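Local coordinates for protein tricorn protease (Thermoplasma acidophilum, PDB 1K32) that is a serine peptidase that breaks down peptides, probably degrading products of the proteasome further, with beta-propeller domains thought to control substrate passage, at residues R433-F439 with I454-E460; A383-N389 with F426-S432. All blocks are in the same frame, centred on the assembly; numbering follows the deposited sequence.

Contact 1: R433-F439 with I454-E460; sequences RFIAYGF and IHVYDME
Tyr437 and His455 face each other as a hydrogen-bonded antiparallel pair, and their side chains make the dense end of this contact. The tyrosine lays its ring over the histidine's CB, which sits 3.8 Å from the ring centroid. Tyr437 can do so because its CG stands between the backbone N and the carbonyl carbon (chi1 54°), folding the ring across the neighbouring strand; its OH is hydrogen-bonded to Glu416. Phe439 places CB over one face of the His455 imidazole, and the two rings run nearly parallel (16°) but slid apart. On the sheet's other face, Ala436 CB lies 4.1 Å from Val456 CG2; this small residue also touches Pro477 and Phe479 of the next blade.

The opposite end is polar; Glu460 is exposed and Arg433 partly so, while Asp458 is buried. The extended Arg433 donates from NE to Asp458 OD1 (3.2 Å) in a hydrogen-bonded salt bridge, while Glu460 OE2 lies over the guanidinium face, 3.0 Å from Arg433 NH2, held by charge alone. Asp458 OD1 also receives Glu460 N from the opposite face of its carboxylate, closing an Asx turn. Such a hairpin forms the two middle strands of a four-stranded beta-propeller blade.

Contact 2: A383-N389 with F426-S432; sequences AMGVDRN and FTISDNS
Phe426 reaches across to strand 383-386 from a strand running almost parallel to it, with 7.8 Å between the axes. Its CE1 touches Ala383 CB at 3.7 Å, while the ring edge meets the backbone around Gly385, 3.9 Å from CE2 to Gly385 N. Gly385, with no side chain, lets the ring edge come up against the backbone.

From CB, which starts the branch toward the neighbouring strand, Ile428 sends CG2, anti to the backbone N, to Asp387 CB at 3.9 Å. CG1, beside the backbone N (chi1 -47°), carries the longer arm outward, and CD1 ends 3.5 Å from Asp387 N and against Val386 C. One branched aliphatic chain thus touches both side chain and backbone, with Phe392 and Val394 also against it.

Beyond the strands the contact turns polar. Ser432 OG lies 2.8 Å from Asp387 OD1 and 2.9 Å from Asn389 OD1. Asp387 OD1 also takes Asn389 N in an Asx turn, and its OD2 accepts from Lys391 N and Phe392 N. A water links Arg388 N to Ser429 O. Arg388 NH2 makes a weak, bent hydrogen bond within a salt bridge to Asp430 OD1, an oxygen that also forms one with Arg619. Ser432's single proton can fully serve only one acceptor at a time, and the surface charge pair merely supplements the apolar packing between blades.

How the contacts relate
The centres of contacts 1 and 2 lie about 10 Å apart, and strand 426-428 connects them. Contact 1 pairs neighbouring strands inside one blade, whereas contact 2 sets the first strand of that blade against the first strand of the preceding one. The turn 429-432 leads directly into strand 434-441: Ser429 OG is 2.8 Å from Phe434 N, and Thr427 N is 2.9 Å from Ala436 O, both probable hydrogen bonds. Phe426 CB also packs on Tyr437 CB at 3.6 Å. The aromatic packing of contact 1 and the interblade packing of contact 2 therefore meet on adjacent strands of a single sheet.

Contact 1: R433-F439 with I454-E460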
ATOM      1  N   ARG A 433       4.790 -42.853 -17.886  1.00 28.02           N
ATOM      2  CA  ARG A 433       5.775 -43.922 -17.993  1.00 27.65           C
ATOM      3  C   ARG A 433       6.248 -44.576 -16.685  1.00 26.75           C
ATOM      4  O   ARG A 433       6.532 -45.777 -16.663  1.00 24.91           O
ATOM      5  CB  ARG A 433       6.988 -43.426 -18.777  1.00 29.23           C
ATOM      6  CG  ARG A 433       8.105 -44.446 -18.838  1.00 34.19           C
ATOM      7  CD  ARG A 433       9.041 -44.188 -19.998  1.00 35.30           C
ATOM      8  NE  ARG A 433      10.182 -45.090 -19.949  1.00 35.34           N
ATOM      9  CZ  ARG A 433      11.172 -45.089 -20.834  1.00 36.21           C
ATOM     10  NH1 ARG A 433      12.178 -45.947 -20.705  1.00 35.28           N
ATOM     11  NH2 ARG A 433      11.152 -44.236 -21.849  1.00 35.36           N
ATOM     12  N   PHE A 434       6.327 -43.802 -15.606  1.00 22.65           N
ATOM     13  CA  PHE A 434       6.796 -44.337 -14.336  1.00 23.70           C
ATOM     14  C   PHE A 434       5.790 -44.198 -13.196  1.00 23.56           C
ATOM     15  O   PHE A 434       4.961 -43.279 -13.167  1.00 21.26           O
ATOM     16  CB  PHE A 434       8.097 -43.640 -13.894  1.00 24.62           C
ATOM     17  CG  PHE A 434       9.093 -43.438 -14.993  1.00 25.00           C
ATOM     18  CD1 PHE A 434       9.167 -42.228 -15.670  1.00 26.37           C
ATOM     19  CD2 PHE A 434       9.974 -44.455 -15.349  1.00 26.02           C
ATOM     20  CE1 PHE A 434      10.109 -42.036 -16.687  1.00 26.87           C
ATOM     21  CE2 PHE A 434      10.915 -44.267 -16.364  1.00 23.25           C
ATOM     22  CZ  PHE A 434      10.983 -43.063 -17.029  1.00 24.88           C
ATOM     23  N   ILE A 435       5.892 -45.120 -12.249  1.00 22.63           N
ATOM     24  CA  ILE A 435       5.046 -45.114 -11.069  1.00 23.39           C
ATOM     25  C   ILE A 435       6.020 -45.242  -9.901  1.00 23.35           C
ATOM     26  O   ILE A 435       6.738 -46.236  -9.782  1.00 21.80           O
ATOM     27  CB  ILE A 435       4.045 -46.304 -11.083  1.00 25.99           C
ATOM     28  CG1 ILE A 435       3.189 -46.245 -12.358  1.00 26.70           C
ATOM     29  CG2 ILE A 435       3.153 -46.266  -9.839  1.00 24.59           C
ATOM     30  CD1 ILE A 435       2.191 -47.381 -12.517  1.00 24.59           C
ATOM     31  N   ALA A 436       6.080 -44.215  -9.064  1.00 22.23           N
ATOM     32  CA  ALA A 436       6.967 -44.238  -7.908  1.00 21.52           C
ATOM     33  C   ALA A 436       6.089 -44.438  -6.687  1.00 20.89           C
ATOM     34  O   ALA A 436       5.025 -43.828  -6.579  1.00 20.25           O
ATOM     35  CB  ALA A 436       7.736 -42.923  -7.799  1.00 23.53           C
ATOM     36  N   TYR A 437       6.537 -45.281  -5.765  1.00 18.50           N
ATOM     37  CA  TYR A 437       5.758 -45.569  -4.572  1.00 17.86           C
ATOM     38  C   TYR A 437       6.609 -45.976  -3.371  1.00 19.20           C
ATOM     39  O   TYR A 437       7.695 -46.545  -3.529  1.00 19.74           O
ATOM     40  CB  TYR A 437       4.757 -46.685  -4.885  1.00 18.31           C
ATOM     41  CG  TYR A 437       5.402 -47.926  -5.471  1.00 15.95           C
ATOM     42  CD1 TYR A 437       5.769 -49.000  -4.663  1.00 18.62           C
ATOM     43  CD2 TYR A 437       5.660 -48.017  -6.838  1.00 19.56           C
ATOM     44  CE1 TYR A 437       6.380 -50.142  -5.202  1.00 17.74           C
ATOM     45  CE2 TYR A 437       6.276 -49.157  -7.396  1.00 17.16           C
ATOM     46  CZ  TYR A 437       6.634 -50.208  -6.571  1.00 19.10           C
ATOM     47  OH  TYR A 437       7.285 -51.301  -7.107  1.00 20.11           O
ATOM     48  N   GLY A 438       6.113 -45.653  -2.173  1.00 18.68           N
ATOM     49  CA  GLY A 438       6.794 -46.022  -0.946  1.00 18.26           C
ATOM     50  C   GLY A 438       6.545 -47.503  -0.694  1.00 20.12           C
ATOM     51  O   GLY A 438       5.388 -47.954  -0.616  1.00 21.71           O
ATOM     52  N   PHE A 439       7.623 -48.268  -0.565  1.00 19.85           N
ATOM     53  CA  PHE A 439       7.514 -49.706  -0.367  1.00 18.29           C
ATOM     54  C   PHE A 439       7.879 -50.166   1.047  1.00 18.74           C
ATOM     55  O   PHE A 439       9.048 -50.181   1.425  1.00 17.53           O
ATOM     56  CB  PHE A 439       8.380 -50.415  -1.426  1.00 18.99           C
ATOM     57  CG  PHE A 439       8.247 -51.914  -1.412  1.00 17.11           C
ATOM     58  CD1 PHE A 439       9.231 -52.705  -0.841  1.00 18.08           C
ATOM     59  CD2 PHE A 439       7.124 -52.527  -1.953  1.00 19.35           C
ATOM     60  CE1 PHE A 439       9.102 -54.097  -0.810  1.00 20.77           C
ATOM     61  CE2 PHE A 439       6.976 -53.917  -1.930  1.00 20.72           C
ATOM     62  CZ  PHE A 439       7.969 -54.708  -1.357  1.00 19.33           C
ATOM     63  N   ILE A 454      11.619 -46.005  -1.556  1.00 15.76           N
ATOM     64  CA  ILE A 454      10.862 -45.616  -2.726  1.00 17.74           C
ATOM     65  C   ILE A 454      11.236 -46.566  -3.865  1.00 16.75           C
ATOM     66  O   ILE A 454      12.413 -46.807  -4.110  1.00 18.69           O
ATOM     67  CB  ILE A 454      11.204 -44.179  -3.174  1.00 17.59           C
ATOM     68  CG1 ILE A 454      10.812 -43.181  -2.070  1.00 19.80           C
ATOM     69  CG2 ILE A 454      10.499 -43.865  -4.511  1.00 19.65           C
ATOM     70  CD1 ILE A 454       9.380 -43.294  -1.601  1.00 19.27           C
ATOM     71  N   HIS A 455      10.234 -47.134  -4.522  1.00 16.64           N
ATOM     72  CA  HIS A 455      10.472 -48.015  -5.671  1.00 19.34           C
ATOM     73  C   HIS A 455       9.873 -47.334  -6.887  1.00 19.95           C
ATOM     74  O   HIS A 455       8.861 -46.644  -6.776  1.00 19.04           O
ATOM     75  CB  HIS A 455       9.783 -49.369  -5.503  1.00 19.26           C
ATOM     76  CG  HIS A 455      10.551 -50.348  -4.678  1.00 19.93           C
ATOM     77  ND1 HIS A 455      11.752 -50.039  -4.078  1.00 21.75           N
ATOM     78  CD2 HIS A 455      10.274 -51.630  -4.334  1.00 21.03           C
ATOM     79  CE1 HIS A 455      12.183 -51.088  -3.397  1.00 21.90           C
ATOM     80  NE2 HIS A 455      11.303 -52.066  -3.535  1.00 23.76           N
ATOM     81  N   VAL A 456      10.489 -47.524  -8.046  1.00 19.05           N
ATOM     82  CA  VAL A 456       9.960 -46.923  -9.254  1.00 20.35           C
ATOM     83  C   VAL A 456       9.711 -48.003 -10.298  1.00 22.53           C
ATOM     84  O   VAL A 456      10.606 -48.795 -10.615  1.00 21.67           O
ATOM     85  CB  VAL A 456      10.919 -45.884  -9.839  1.00 18.62           C
ATOM     86  CG1 VAL A 456      10.320 -45.304 -11.113  1.00 19.44           C
ATOM     87  CG2 VAL A 456      11.195 -44.800  -8.807  1.00 21.32           C
ATOM     88  N   TYR A 457       8.486 -48.029 -10.814  1.00 22.37           N
ATOM     89  CA  TYR A 457       8.080 -48.996 -11.827  1.00 22.97           C
ATOM     90  C   TYR A 457       8.090 -48.363 -13.216  1.00 22.63           C
ATOM     91  O   TYR A 457       7.458 -47.328 -13.438  1.00 22.43           O
ATOM     92  CB  TYR A 457       6.671 -49.505 -11.517  1.00 26.18           C
ATOM     93  CG  TYR A 457       6.167 -50.551 -12.478  1.00 28.63           C
ATOM     94  CD1 TYR A 457       6.768 -51.809 -12.539  1.00 29.98           C
ATOM     95  CD2 TYR A 457       5.086 -50.291 -13.320  1.00 28.99           C
ATOM     96  CE1 TYR A 457       6.303 -52.785 -13.412  1.00 33.30           C
ATOM     97  CE2 TYR A 457       4.610 -51.265 -14.202  1.00 32.91           C
ATOM     98  CZ  TYR A 457       5.227 -52.509 -14.239  1.00 32.70           C
ATOM     99  OH  TYR A 457       4.784 -53.477 -15.109  1.00 37.43           O
ATOM    100  N   ASP A 458       8.810 -48.981 -14.143  1.00 22.66           N
ATOM    101  CA  ASP A 458       8.877 -48.484 -15.515  1.00 26.77           C
ATOM    102  C   ASP A 458       7.885 -49.276 -16.364  1.00 28.15           C
ATOM    103  O   ASP A 458       8.079 -50.478 -16.600  1.00 26.77           O
ATOM    104  CB  ASP A 458      10.291 -48.661 -16.089  1.00 28.37           C
ATOM    105  CG  ASP A 458      10.477 -47.971 -17.451  1.00 31.79           C
ATOM    106  OD1 ASP A 458       9.477 -47.705 -18.153  1.00 32.58           O
ATOM    107  OD2 ASP A 458      11.637 -47.702 -17.828  1.00 34.26           O
ATOM    108  N   MET A 459       6.828 -48.599 -16.810  1.00 29.75           N
ATOM    109  CA  MET A 459       5.798 -49.212 -17.647  1.00 33.69           C
ATOM    110  C   MET A 459       6.416 -49.822 -18.910  1.00 36.10           C
ATOM    111  O   MET A 459       5.909 -50.810 -19.444  1.00 35.08           O
ATOM    112  CB  MET A 459       4.742 -48.173 -18.043  1.00 33.75           C
ATOM    113  CG  MET A 459       3.853 -47.701 -16.904  1.00 36.66           C
ATOM    114  SD  MET A 459       2.634 -48.926 -16.388  1.00 40.02           S
ATOM    115  CE  MET A 459       1.306 -48.547 -17.482  1.00 37.42           C
ATOM    116  N   GLU A 460       7.499 -49.218 -19.396  1.00 38.46           N
ATOM    117  CA  GLU A 460       8.190 -49.729 -20.579  1.00 40.83           C
ATOM    118  C   GLU A 460       9.253 -50.705 -20.110  1.00 40.19           C
ATOM    119  O   GLU A 460      10.340 -50.306 -19.696  1.00 40.91           O
ATOM    120  CB  GLU A 460       8.843 -48.591 -21.368  1.00 41.21           C
ATOM    121  CG  GLU A 460       7.849 -47.619 -21.967  1.00 44.83           C
ATOM    122  CD  GLU A 460       8.497 -46.580 -22.863  1.00 46.64           C
ATOM    123  OE1 GLU A 460       7.762 -45.712 -23.377  1.00 49.65           O
ATOM    124  OE2 GLU A 460       9.730 -46.627 -23.062  1.00 48.13           O
TER

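Contact 2: A383-N389 with F426-S432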
ATOM      1  N   ALA A 383      -6.570 -46.922  -1.776  1.00 21.30           N
ATOM      2  CA  ALA A 383      -5.955 -45.821  -2.512  1.00 22.58           C
ATOM      3  C   ALA A 383      -6.144 -46.026  -4.011  1.00 23.49           C
ATOM      4  O   ALA A 383      -6.059 -47.148  -4.511  1.00 21.22           O
ATOM      5  CB  ALA A 383      -4.448 -45.722  -2.183  1.00 20.81           C
ATOM      6  N   MET A 384      -6.401 -44.937  -4.723  1.00 25.07           N
ATOM      7  CA  MET A 384      -6.582 -45.015  -6.165  1.00 25.45           C
ATOM      8  C   MET A 384      -6.185 -43.709  -6.849  1.00 25.57           C
ATOM      9  O   MET A 384      -6.473 -42.622  -6.360  1.00 25.03           O
ATOM     10  CB  MET A 384      -8.031 -45.365  -6.496  1.00 26.01           C
ATOM     11  CG  MET A 384      -8.280 -45.661  -7.961  1.00 28.86           C
ATOM     12  SD  MET A 384      -8.763 -44.193  -8.857  1.00 32.54           S
ATOM     13  CE  MET A 384     -10.545 -44.262  -8.696  1.00 30.61           C
ATOM     14  N   GLY A 385      -5.503 -43.839  -7.979  1.00 25.87           N
ATOM     15  CA  GLY A 385      -5.072 -42.682  -8.734  1.00 23.98           C
ATOM     16  C   GLY A 385      -5.176 -43.001 -10.208  1.00 24.86           C
ATOM     17  O   GLY A 385      -5.205 -44.179 -10.591  1.00 25.59           O
ATOM     18  N   VAL A 386      -5.227 -41.968 -11.044  1.00 23.93           N
ATOM     19  CA  VAL A 386      -5.332 -42.170 -12.485  1.00 25.41           C
ATOM     20  C   VAL A 386      -4.227 -41.408 -13.183  1.00 26.63           C
ATOM     21  O   VAL A 386      -3.898 -40.293 -12.784  1.00 24.20           O
ATOM     22  CB  VAL A 386      -6.693 -41.674 -13.023  1.00 26.15           C
ATOM     23  CG1 VAL A 386      -6.792 -41.935 -14.516  1.00 23.33           C
ATOM     24  CG2 VAL A 386      -7.838 -42.366 -12.271  1.00 25.36           C
ATOM     25  N   ASP A 387      -3.647 -41.997 -14.227  1.00 26.19           N
ATOM     26  CA  ASP A 387      -2.587 -41.299 -14.937  1.00 29.64           C
ATOM     27  C   ASP A 387      -3.213 -40.092 -15.622  1.00 29.57           C
ATOM     28  O   ASP A 387      -4.418 -40.063 -15.870  1.00 28.09           O
ATOM     29  CB  ASP A 387      -1.905 -42.215 -15.958  1.00 31.79           C
ATOM     30  CG  ASP A 387      -2.687 -42.346 -17.241  1.00 34.72           C
ATOM     31  OD1 ASP A 387      -2.322 -41.686 -18.239  1.00 34.05           O
ATOM     32  OD2 ASP A 387      -3.673 -43.109 -17.247  1.00 38.66           O
ATOM     33  N   ARG A 388      -2.391 -39.100 -15.929  1.00 30.88           N
ATOM     34  CA  ARG A 388      -2.872 -37.880 -16.551  1.00 33.81           C
ATOM     35  C   ARG A 388      -3.443 -38.064 -17.956  1.00 34.10           C
ATOM     36  O   ARG A 388      -4.225 -37.243 -18.417  1.00 33.17           O
ATOM     37  CB  ARG A 388      -1.758 -36.832 -16.558  1.00 35.65           C
ATOM     38  CG  ARG A 388      -2.248 -35.458 -16.922  1.00 40.34           C
ATOM     39  CD  ARG A 388      -1.216 -34.393 -16.629  1.00 42.47           C
ATOM     40  NE  ARG A 388      -1.695 -33.088 -17.073  1.00 43.83           N
ATOM     41  CZ  ARG A 388      -0.965 -31.981 -17.067  1.00 44.18           C
ATOM     42  NH1 ARG A 388      -1.494 -30.840 -17.493  1.00 45.30           N
ATOM     43  NH2 ARG A 388       0.290 -32.015 -16.639  1.00 42.75           N
ATOM     44  N   ASN A 389      -3.072 -39.143 -18.633  1.00 34.36           N
ATOM     45  CA  ASN A 389      -3.593 -39.378 -19.971  1.00 36.26           C
ATOM     46  C   ASN A 389      -4.835 -40.270 -19.966  1.00 36.82           C
ATOM     47  O   ASN A 389      -5.376 -40.606 -21.019  1.00 37.30           O
ATOM     48  CB  ASN A 389      -2.496 -39.964 -20.856  1.00 39.39           C
ATOM     49  CG  ASN A 389      -1.346 -38.991 -21.066  1.00 41.19           C
ATOM     50  OD1 ASN A 389      -0.210 -39.239 -20.648  1.00 43.01           O
ATOM     51  ND2 ASN A 389      -1.642 -37.867 -21.704  1.00 41.51           N
ATOM     52  N   PHE A 426       1.775 -43.354  -3.583  1.00 19.23           N
ATOM     53  CA  PHE A 426       2.300 -43.509  -4.945  1.00 19.65           C
ATOM     54  C   PHE A 426       1.975 -42.320  -5.823  1.00 20.07           C
ATOM     55  O   PHE A 426       1.092 -41.530  -5.504  1.00 18.85           O
ATOM     56  CB  PHE A 426       1.758 -44.783  -5.618  1.00 19.44           C
ATOM     57  CG  PHE A 426       0.247 -44.892  -5.636  1.00 21.60           C
ATOM     58  CD1 PHE A 426      -0.410 -45.747  -4.757  1.00 20.97           C
ATOM     59  CD2 PHE A 426      -0.512 -44.182  -6.564  1.00 21.19           C
ATOM     60  CE1 PHE A 426      -1.800 -45.900  -4.807  1.00 21.87           C
ATOM     61  CE2 PHE A 426      -1.907 -44.329  -6.620  1.00 20.68           C
ATOM     62  CZ  PHE A 426      -2.548 -45.187  -5.746  1.00 19.07           C
ATOM     63  N   THR A 427       2.684 -42.209  -6.942  1.00 20.67           N
ATOM     64  CA  THR A 427       2.475 -41.105  -7.873  1.00 22.69           C
ATOM     65  C   THR A 427       2.775 -41.585  -9.297  1.00 23.68           C
ATOM     66  O   THR A 427       3.503 -42.553  -9.490  1.00 22.23           O
ATOM     67  CB  THR A 427       3.391 -39.894  -7.508  1.00 21.26           C
ATOM     68  OG1 THR A 427       2.937 -38.727  -8.194  1.00 22.10           O
ATOM     69  CG2 THR A 427       4.854 -40.165  -7.894  1.00 21.07           C
ATOM     70  N   ILE A 428       2.204 -40.908 -10.287  1.00 22.68           N
ATOM     71  CA  ILE A 428       2.410 -41.291 -11.681  1.00 23.72           C
ATOM     72  C   ILE A 428       3.018 -40.142 -12.456  1.00 23.60           C
ATOM     73  O   ILE A 428       2.498 -39.026 -12.390  1.00 24.48           O
ATOM     74  CB  ILE A 428       1.071 -41.644 -12.365  1.00 22.02           C
ATOM     75  CG1 ILE A 428       0.261 -42.571 -11.466  1.00 22.19           C
ATOM     76  CG2 ILE A 428       1.336 -42.299 -13.726  1.00 21.80           C
ATOM     77  CD1 ILE A 428      -1.132 -42.823 -11.962  1.00 21.84           C
ATOM     78  N   SER A 429       4.093 -40.411 -13.205  1.00 22.40           N
ATOM     79  CA  SER A 429       4.749 -39.373 -14.008  1.00 22.21           C
ATOM     80  C   SER A 429       3.780 -38.798 -15.038  1.00 22.91           C
ATOM     81  O   SER A 429       2.867 -39.494 -15.494  1.00 23.23           O
ATOM     82  CB  SER A 429       5.998 -39.931 -14.715  1.00 24.29           C
ATOM     83  OG  SER A 429       5.701 -41.046 -15.553  1.00 24.53           O
ATOM     84  N   ASP A 430       3.975 -37.534 -15.409  1.00 23.96           N
ATOM     85  CA  ASP A 430       3.087 -36.890 -16.373  1.00 26.01           C
ATOM     86  C   ASP A 430       3.040 -37.557 -17.746  1.00 26.95           C
ATOM     87  O   ASP A 430       2.026 -37.471 -18.428  1.00 26.84           O
ATOM     88  CB  ASP A 430       3.446 -35.415 -16.554  1.00 28.89           C
ATOM     89  CG  ASP A 430       2.981 -34.550 -15.395  1.00 32.60           C
ATOM     90  OD1 ASP A 430       2.845 -33.327 -15.599  1.00 34.34           O
ATOM     91  OD2 ASP A 430       2.762 -35.083 -14.285  1.00 33.94           O
ATOM     92  N   ASN A 431       4.128 -38.204 -18.155  1.00 26.64           N
ATOM     93  CA  ASN A 431       4.145 -38.881 -19.444  1.00 28.75           C
ATOM     94  C   ASN A 431       3.646 -40.326 -19.298  1.00 29.87           C
ATOM     95  O   ASN A 431       3.772 -41.134 -20.221  1.00 28.14           O
ATOM     96  CB  ASN A 431       5.555 -38.864 -20.057  1.00 27.76           C
ATOM     97  CG  ASN A 431       6.577 -39.587 -19.203  1.00 27.42           C
ATOM     98  OD1 ASN A 431       6.227 -40.368 -18.323  1.00 25.25           O
ATOM     99  ND2 ASN A 431       7.854 -39.337 -19.474  1.00 24.43           N
ATOM    100  N   SER A 432       3.086 -40.633 -18.128  1.00 28.98           N
ATOM    101  CA  SER A 432       2.523 -41.957 -17.831  1.00 28.87           C
ATOM    102  C   SER A 432       3.493 -43.131 -17.923  1.00 27.83           C
ATOM    103  O   SER A 432       3.072 -44.286 -18.004  1.00 29.20           O
ATOM    104  CB  SER A 432       1.325 -42.220 -18.751  1.00 29.45           C
ATOM    105  OG  SER A 432       0.360 -41.184 -18.636  1.00 31.68           O
TER
HETATM  106  O   HOH W   1       0.310 -39.220 -14.826  1.00 29.23           O